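Local coordinates for protein L544 (Acanthamoeba polyphaga mimivirus, PDB 4AMQ) that probably acts as a nucleotidyl transferase, with manganese ions bound at a cluster of acidic residues, at residues 75-78 / 79-83; 234-237 / 238-241; 316-319 / 320-323. All blocks are in the same frame, centred on the assembly; numbering follows the deposited sequence.

How the interactions relate
The three contacts are local turns and caps, strung in series along the chain. Interaction 1 belongs to the nucleotidyltransferase part, in the loop leaving strand 66-72, which carries the manganese ligands Asp66 and Asp68. Interactions 2 and 3 both fall in the helical domain, their centres 29 Å apart and their nearest atoms about 19 Å apart. Interaction 2 follows strand 209-217, home of the third ligand Asp213, and its Gln234 side chain is about 13 Å from a manganese ion, too far to be a ligand. Interactions 1 and 3 lie on opposite sides of the chain's centre, 50 Å apart between centres, while 40 Å separates the centres of interactions 1 and 2.

Interaction 1 (75-78 / 79-83); sequences PEYD and DTNIY
Asp78 and the three residues Thr80, Asn81 and Ile82 form a tight turn that leads from the loop after strand 66-72 into helix 82-93. The carbonyl of Asp78 is its pivot. Asp78 O accepts from Asn81 N at 3.2 Å, closing a type I beta turn over Asp79 and Thr80, and again from Ile82 N at 3.0 Å. The two donors reach it differently: Ile82 N lies almost straight ahead of the C=O bond, whereas Asn81 N stands well above the carbonyl plane, and the Ile82 bond is the more bent at hydrogen (131°). The carboxylate adds a second clasp. With CG of Asp78 lodged between its backbone N and carbonyl carbon (chi1 55°), OD1 swings over the turn and takes a hydrogen bond from Thr80 OG1 at 3.0 Å, which meets it from above the carboxylate plane. A weak bond from Thr80 N to Asp78 OD1 (3.4 Å) gives the pattern of an Asx turn, so backbone and side chain of one aspartate both hold the bend. Beside it, the Asn81 side chain crosses Tyr77 at about a right angle, its CG 3.9 Å from Tyr77 CD1. On the helix side, Ile82 CD1 rests 4.0 Å from Tyr77 CB. The carboxylate of Asp79 is held by salt bridges to Lys219 and Lys192. Tyr77 packs on Val44 and Val45 in the loop before strand 51-54, while Ile82 leans on Val191 of helix 187-192, seating the start of helix 82-93 against that helix.

Interaction 2 (234-237 / 238-241); sequences QLKL and ANYS
Ala238, Asn239 and Tyr240 fold back on Gln234, Lys236 and Leu237 through two overlapping type I beta turns, which make a short piece of 3-10 helix at 237-238 in the loop between strand 209-217 and helix 248-254. Ala238 occupies a central position in both turns. Asn239 closes the first: its N donates to Lys236 O at 3.2 Å. The Asn239 side chain then runs alongside that of Lys236, both pointing the same way, with Asn239 CG 3.9 Å from Lys236 CB. Tyr240 closes the second turn, its N bonding to Leu237 O at 3.3 Å. Its CG stands beside the backbone N, opposite the carbonyl carbon (chi1 -71°), and this lays the ring back along the preceding chain. Backbone carbonyls line the ring's edge, Lys236 O coming within 3.0 Å of Tyr240 CD2. The Leu237 side chain packs on Pro250 and Leu251 of helix 248-254 and on Phe364 and Ile368 of helix 334-368, while backbone bonds tie Leu235 and Leu237 to the disulfide-linked pair Cys380 and Cys379. The Gln234 side chain crosses Tyr240 at about a right angle, its amide plane within 10° of the ring plane and its CB 3.3 Å from Tyr240 OH. That hydroxyl anchors the loop six residues back: Tyr240 OH donates to Gln234 O at 2.6 Å, tilted 21° from the carbonyl plane.

Interaction 3 (316-319 / 320-323); sequences GIDM and NIID
Asp318 and Asn320 meet with their flat ends steeply inclined, carboxylate and amide planes 73° apart. CG of Asp318 extends opposite its own backbone N (chi1 -180°), carrying OD1 forward over the first turn of helix 319-331, where it lies 3.3 Å from Asn320 CB. From there OD1 accepts Asn320 N at 3.2 Å, the donor standing 63° out of the carboxylate plane. The other oxygen, OD2, looks across Ile321, whose side chain runs at about a right angle to the aspartate; Ile321 CG1 lies 3.9 Å from Asp318 OD2. This is an N-cap: Asp318 serves an amide of the first turn through its side chain, while its backbone O takes Ile321 N at 3.0 Å. A carboxylate at this end of a helix probably also gains from the helix dipole. Ile317, just before the cap, packs on Ile311 of helix 297-311 and Ile352 of helix 334-368. One residue on from the cap, Met319 bends at both chi2 and chi3, curling its thioether back against Ile322, the two side chains crossing at a slant; SD and CE of Met319 each sit 3.6 Å from Ile322 CG1. Met319 O meanwhile accepts from Asp323 N at 3.2 Å, a regular helical bond.

Interaction 1 (75-78 / 79-83)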
# COMPACT_ATOMS: atom_id res chain seq x y z
N PRO A 75 12.38 6.44 24.74
CA PRO A 75 13.84 6.46 24.67
C PRO A 75 14.46 5.07 24.59
O PRO A 75 15.67 4.96 24.42
CB PRO A 75 14.22 7.11 26.00
CG PRO A 75 13.17 6.62 26.94
CD PRO A 75 11.89 6.53 26.13
N GLU A 76 13.64 4.03 24.72
CA GLU A 76 14.12 2.66 24.63
C GLU A 76 15.09 2.50 23.47
O GLU A 76 16.15 1.89 23.61
CB GLU A 76 12.94 1.69 24.48
CG GLU A 76 13.29 0.23 24.68
CD GLU A 76 12.08 -0.62 25.01
OE1 GLU A 76 11.04 -0.05 25.42
OE2 GLU A 76 12.15 -1.85 24.85
N TYR A 77 14.74 3.07 22.32
CA TYR A 77 15.63 3.09 21.16
C TYR A 77 15.78 4.51 20.61
O TYR A 77 14.83 5.29 20.61
CB TYR A 77 15.12 2.15 20.06
CG TYR A 77 15.29 0.69 20.38
CD1 TYR A 77 16.53 0.07 20.28
CD2 TYR A 77 14.20 -0.08 20.78
CE1 TYR A 77 16.69 -1.27 20.57
CE2 TYR A 77 14.35 -1.43 21.08
CZ TYR A 77 15.59 -2.01 20.97
OH TYR A 77 15.75 -3.35 21.27
N ASP A 78 16.98 4.83 20.15
CA ASP A 78 17.25 6.14 19.56
C ASP A 78 18.29 6.07 18.44
O ASP A 78 18.61 4.99 17.94
CB ASP A 78 17.70 7.14 20.64
CG ASP A 78 18.89 6.66 21.44
OD1 ASP A 78 19.54 5.67 21.04
OD2 ASP A 78 19.18 7.27 22.50
N ASP A 79 18.80 7.23 18.06
CA ASP A 79 19.78 7.35 16.98
C ASP A 79 20.92 6.34 17.07
O ASP A 79 21.35 5.79 16.06
CB ASP A 79 20.39 8.75 16.98
CG ASP A 79 19.39 9.84 16.67
OD1 ASP A 79 18.19 9.65 16.97
OD2 ASP A 79 19.80 10.88 16.12
N THR A 80 21.40 6.10 18.28
CA THR A 80 22.66 5.40 18.48
C THR A 80 22.55 3.87 18.45
O THR A 80 23.56 3.18 18.38
CB THR A 80 23.34 5.82 19.80
OG1 THR A 80 22.51 5.44 20.91
CG2 THR A 80 23.55 7.33 19.83
N ASN A 81 21.33 3.35 18.51
CA ASN A 81 21.15 1.90 18.59
C ASN A 81 19.98 1.35 17.76
O ASN A 81 19.72 0.15 17.79
CB ASN A 81 20.99 1.47 20.05
CG ASN A 81 19.80 2.13 20.72
OD1 ASN A 81 19.02 2.83 20.07
ND2 ASN A 81 19.65 1.90 22.02
N ILE A 82 19.28 2.22 17.04
CA ILE A 82 18.12 1.78 16.26
C ILE A 82 18.55 0.93 15.07
O ILE A 82 17.84 0.01 14.67
CB ILE A 82 17.26 2.97 15.78
CG1 ILE A 82 15.96 2.47 15.16
CG2 ILE A 82 18.03 3.81 14.78
CD1 ILE A 82 15.09 1.67 16.11
N TYR A 83 19.71 1.23 14.50
CA TYR A 83 20.21 0.49 13.36
C TYR A 83 20.45 -0.97 13.71
O TYR A 83 19.98 -1.87 13.01
CB TYR A 83 21.50 1.12 12.83
CG TYR A 83 22.22 0.28 11.80
CD1 TYR A 83 21.64 0.02 10.56
CD2 TYR A 83 23.47 -0.26 12.07
CE1 TYR A 83 22.29 -0.75 9.62
CE2 TYR A 83 24.13 -1.04 11.13
CZ TYR A 83 23.53 -1.28 9.91
OH TYR A 83 24.18 -2.05 8.97

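Interaction 2 (234-237 / 238-241)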
# COMPACT_ATOMS: atom_id res chain seq x y z
N GLN A 234 -6.53 12.61 -1.00
CA GLN A 234 -7.62 11.77 -1.48
C GLN A 234 -8.95 12.11 -0.79
O GLN A 234 -9.94 11.39 -0.94
CB GLN A 234 -7.28 10.29 -1.26
CG GLN A 234 -6.00 9.83 -1.96
CD GLN A 234 -6.20 9.51 -3.43
OE1 GLN A 234 -6.61 10.36 -4.22
NE2 GLN A 234 -5.90 8.27 -3.80
N LEU A 235 -8.96 13.21 -0.04
CA LEU A 235 -10.17 13.65 0.64
C LEU A 235 -10.89 14.77 -0.12
O LEU A 235 -11.89 15.31 0.36
CB LEU A 235 -9.86 14.11 2.07
CG LEU A 235 -9.48 13.03 3.08
CD1 LEU A 235 -9.20 13.64 4.44
CD2 LEU A 235 -10.58 11.98 3.17
N LYS A 236 -10.38 15.11 -1.30
CA LYS A 236 -10.99 16.15 -2.12
C LYS A 236 -11.69 15.55 -3.33
O LYS A 236 -11.06 14.89 -4.15
CB LYS A 236 -9.93 17.16 -2.58
CG LYS A 236 -9.14 17.79 -1.45
CD LYS A 236 -8.17 18.83 -1.98
CE LYS A 236 -7.29 19.38 -0.88
NZ LYS A 236 -8.09 20.08 0.17
N LEU A 237 -12.99 15.80 -3.45
CA LEU A 237 -13.77 15.28 -4.57
C LEU A 237 -13.35 15.89 -5.89
O LEU A 237 -13.61 15.33 -6.96
CB LEU A 237 -15.26 15.51 -4.34
CG LEU A 237 -15.94 14.62 -3.30
CD1 LEU A 237 -17.41 14.95 -3.21
CD2 LEU A 237 -15.72 13.14 -3.63
N ALA A 238 -12.70 17.05 -5.82
CA ALA A 238 -12.23 17.73 -7.02
C ALA A 238 -11.14 16.94 -7.73
O ALA A 238 -11.00 17.01 -8.96
CB ALA A 238 -11.73 19.13 -6.67
N ASN A 239 -10.36 16.18 -6.97
CA ASN A 239 -9.24 15.43 -7.52
C ASN A 239 -9.65 14.06 -8.05
O ASN A 239 -8.80 13.20 -8.30
CB ASN A 239 -8.13 15.28 -6.49
CG ASN A 239 -7.76 16.60 -5.83
OD1 ASN A 239 -7.12 16.62 -4.78
ND2 ASN A 239 -8.18 17.70 -6.44
N TYR A 240 -10.95 13.85 -8.23
CA TYR A 240 -11.47 12.60 -8.75
C TYR A 240 -12.15 12.79 -10.10
O TYR A 240 -12.85 13.78 -10.31
CB TYR A 240 -12.45 11.96 -7.77
CG TYR A 240 -11.79 11.42 -6.52
CD1 TYR A 240 -11.21 10.16 -6.51
CD2 TYR A 240 -11.74 12.18 -5.36
CE1 TYR A 240 -10.60 9.67 -5.37
CE2 TYR A 240 -11.13 11.69 -4.22
CZ TYR A 240 -10.56 10.44 -4.23
OH TYR A 240 -9.96 9.94 -3.10
N SER A 241 -11.93 11.85 -11.01
CA SER A 241 -12.61 11.87 -12.29
C SER A 241 -14.03 11.37 -12.07
O SER A 241 -14.96 12.16 -11.91
CB SER A 241 -11.88 10.97 -13.29
OG SER A 241 -10.49 11.26 -13.29

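Interaction 3 (316-319 / 320-323)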
# COMPACT_ATOMS: atom_id res chain seq x y z
N GLY A 316 -20.20 -8.29 -12.21
CA GLY A 316 -19.80 -7.43 -13.32
C GLY A 316 -18.39 -7.66 -13.81
O GLY A 316 -17.83 -6.84 -14.54
N ILE A 317 -17.79 -8.79 -13.42
CA ILE A 317 -16.41 -9.07 -13.78
C ILE A 317 -16.32 -9.84 -15.10
O ILE A 317 -17.05 -10.81 -15.32
CB ILE A 317 -15.68 -9.86 -12.67
CG1 ILE A 317 -15.70 -9.07 -11.36
CG2 ILE A 317 -14.24 -10.16 -13.06
CD1 ILE A 317 -15.05 -7.71 -11.49
N ASP A 318 -15.42 -9.40 -15.97
CA ASP A 318 -15.15 -10.11 -17.21
C ASP A 318 -14.43 -11.42 -16.90
O ASP A 318 -13.20 -11.44 -16.80
CB ASP A 318 -14.31 -9.25 -18.15
CG ASP A 318 -14.00 -9.95 -19.46
OD1 ASP A 318 -14.67 -10.96 -19.76
OD2 ASP A 318 -13.11 -9.48 -20.19
N MET A 319 -15.19 -12.49 -16.74
CA MET A 319 -14.63 -13.78 -16.35
C MET A 319 -13.70 -14.39 -17.40
O MET A 319 -13.07 -15.42 -17.15
CB MET A 319 -15.74 -14.77 -15.97
CG MET A 319 -16.45 -14.41 -14.68
SD MET A 319 -15.32 -14.36 -13.27
CE MET A 319 -14.90 -16.10 -13.12
N ASN A 320 -13.61 -13.77 -18.57
CA ASN A 320 -12.64 -14.19 -19.58
C ASN A 320 -11.22 -13.96 -19.10
O ASN A 320 -10.31 -14.72 -19.45
CB ASN A 320 -12.86 -13.45 -20.90
CG ASN A 320 -14.16 -13.83 -21.58
OD1 ASN A 320 -14.73 -14.89 -21.30
ND2 ASN A 320 -14.63 -12.98 -22.49
N ILE A 321 -11.02 -12.91 -18.31
CA ILE A 321 -9.73 -12.63 -17.70
C ILE A 321 -9.31 -13.81 -16.83
O ILE A 321 -8.14 -14.22 -16.84
CB ILE A 321 -9.76 -11.36 -16.83
CG1 ILE A 321 -10.22 -10.15 -17.65
CG2 ILE A 321 -8.40 -11.11 -16.19
CD1 ILE A 321 -9.35 -9.85 -18.86
N ILE A 322 -10.27 -14.36 -16.09
CA ILE A 322 -10.03 -15.50 -15.22
C ILE A 322 -9.62 -16.74 -16.03
O ILE A 322 -8.68 -17.45 -15.66
CB ILE A 322 -11.27 -15.82 -14.36
CG1 ILE A 322 -11.69 -14.59 -13.55
CG2 ILE A 322 -11.01 -17.04 -13.47
CD1 ILE A 322 -10.58 -14.03 -12.67
N ASP A 323 -10.33 -17.00 -17.12
CA ASP A 323 -10.00 -18.13 -17.99
C ASP A 323 -8.59 -17.99 -18.57
O ASP A 323 -7.85 -18.97 -18.66
CB ASP A 323 -11.02 -18.26 -19.13
CG ASP A 323 -12.42 -18.59 -18.63
OD1 ASP A 323 -12.54 -19.05 -17.47
OD2 ASP A 323 -13.39 -18.39 -19.39